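Cbm77-rfpl (Ruminococcus flavefaciens, PDB 5FU5) is a carbohydrate-binding module of family 77 from the bacterium's cellulosome, and probably binds pectin of the plant cell wall. Local coordinates at residues V91-Q95 against G96-I100. Residues are numbered along the deposited sequence; the frame is centred on the assembly and turned at random.
Sequences VDLAQ and GAHTI
One face of the His98 imidazole is covered by Leu93, whose CD1 stands 4.0 Å from the ring centroid and only 13° off the normal, a CH-pi contact. CD2 of Leu93 lies over the same face, above and just outside the ND1–CE1 bond, 4.0 Å from ND1 of His98, and its CB over the NE2 end. At the edge, near the ring plane, comes the Ala94 carbonyl: NE2 of His98 donates to O of Ala94 over 2.7 Å, with an N-H...O angle of 158° and the donor tilted modestly out of the carbonyl plane. With CG anti to its own carbonyl carbon (chi1 -57°), the ring of His98 reaches back across the turn to meet this oxygen. ND1 of His98 is hydrogen-bonded to OD2 of Asp78, whose OD1 takes the backbone N of Thr99, so both ring nitrogens are engaged and the ring is held against flipping; it may well carry protons on both and a positive charge, which Asp78 would stabilise. A leucine in place of His98 would probably leave the Ala94 carbonyl and Asp78 each without this partner, and the turn less firmly tied. Gly96 adopts a positive phi, where a side chain would collide with the Gln95 carbonyl. The turn illustrates how a side chain bonded to a main-chain carbonyl can span a two-residue connection between strands not paired with each other: 88-93, beside 62-68, and 96-101, antiparallel between 53-58 and 74-77.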
loop_
_atom_site.group_PDB
_atom_site.type_symbol
_atom_site.label_atom_id
_atom_site.label_comp_id
_atom_site.label_asym_id
_atom_site.label_seq_id
_atom_site.Cartn_x
_atom_site.Cartn_y
_atom_site.Cartn_z
ATOM N N VAL A 91 -2.404 -7.539 4.996
ATOM C CA VAL A 91 -1.826 -8.806 4.564
ATOM C C VAL A 91 -0.609 -9.100 5.424
ATOM O O VAL A 91 0.294 -8.268 5.504
ATOM C CB VAL A 91 -1.339 -8.841 3.094
ATOM C CG1 VAL A 91 -1.037 -10.305 2.708
ATOM C CG2 VAL A 91 -2.309 -8.212 2.093
ATOM N N ASP A 92 -0.551 -10.287 6.014
ATOM C CA ASP A 92 0.580 -10.723 6.761
ATOM C C ASP A 92 1.577 -11.353 5.816
ATOM O O ASP A 92 1.191 -12.166 4.977
ATOM C CB ASP A 92 0.163 -11.692 7.867
ATOM C CG ASP A 92 -0.665 -11.013 8.968
ATOM O OD1 ASP A 92 -0.985 -9.823 8.911
ATOM O OD2 ASP A 92 -1.037 -11.659 9.906
ATOM N N LEU A 93 2.853 -10.991 5.964
ATOM C CA LEU A 93 3.925 -11.352 5.066
ATOM C C LEU A 93 5.161 -11.895 5.768
ATOM O O LEU A 93 5.436 -11.548 6.936
ATOM C CB LEU A 93 4.328 -10.156 4.173
ATOM C CG LEU A 93 3.265 -9.578 3.262
ATOM C CD1 LEU A 93 3.800 -8.331 2.578
ATOM C CD2 LEU A 93 2.768 -10.574 2.227
ATOM N N ALA A 94 5.847 -12.803 5.083
ATOM C CA ALA A 94 7.139 -13.294 5.540
ATOM C C ALA A 94 8.263 -12.351 5.093
ATOM O O ALA A 94 8.079 -11.486 4.235
ATOM C CB ALA A 94 7.384 -14.694 4.978
ATOM N N GLN A 95 9.431 -12.540 5.686
ATOM C CA GLN A 95 10.638 -11.825 5.236
ATOM C C GLN A 95 10.834 -12.102 3.747
ATOM O O GLN A 95 10.554 -13.214 3.266
ATOM C CB GLN A 95 11.861 -12.322 6.003
ATOM C CG GLN A 95 13.175 -11.598 5.735
ATOM C CD GLN A 95 13.877 -11.942 4.424
ATOM O OE1 GLN A 95 13.807 -13.077 3.942
ATOM N NE2 GLN A 95 14.643 -10.960 3.875
ATOM N N GLY A 96 11.339 -11.104 3.021
ATOM C CA GLY A 96 11.736 -11.286 1.639
ATOM C C GLY A 96 11.026 -10.374 0.692
ATOM O O GLY A 96 10.305 -9.443 1.106
ATOM N N ALA A 97 11.266 -10.610 -0.598
ATOM C CA ALA A 97 10.774 -9.728 -1.658
ATOM C C ALA A 97 9.281 -9.907 -1.847
ATOM O O ALA A 97 8.777 -11.034 -1.816
ATOM C CB ALA A 97 11.493 -9.987 -2.971
ATOM N N HIS A 98 8.578 -8.782 -1.999
ATOM C CA HIS A 98 7.129 -8.763 -2.296
ATOM C C HIS A 98 6.791 -7.746 -3.365
ATOM O O HIS A 98 7.513 -6.766 -3.562
ATOM C CB HIS A 98 6.322 -8.449 -1.027
ATOM C CG HIS A 98 6.600 -9.418 0.071
ATOM N ND1 HIS A 98 6.131 -10.715 0.039
ATOM C CD2 HIS A 98 7.342 -9.320 1.190
ATOM C CE1 HIS A 98 6.555 -11.364 1.109
ATOM N NE2 HIS A 98 7.321 -10.542 1.809
ATOM N N THR A 99 5.660 -7.948 -4.011
ATOM C CA THR A 99 5.191 -7.099 -5.086
ATOM C C THR A 99 3.682 -6.921 -5.014
ATOM O O THR A 99 2.944 -7.911 -4.886
ATOM C CB THR A 99 5.576 -7.667 -6.477
ATOM O OG1 THR A 99 6.922 -8.148 -6.466
ATOM C CG2 THR A 99 5.431 -6.615 -7.585
ATOM N N ILE A 100 3.239 -5.667 -5.122
ATOM C CA ILE A 100 1.831 -5.312 -5.146
ATOM C C ILE A 100 1.504 -4.896 -6.577
ATOM O O ILE A 100 2.183 -4.024 -7.162
ATOM C CB ILE A 100 1.528 -4.154 -4.185
ATOM C CG1 ILE A 100 2.080 -4.437 -2.763
ATOM C CG2 ILE A 100 0.036 -3.804 -4.208
ATOM C CD1 ILE A 100 2.253 -3.156 -1.920
#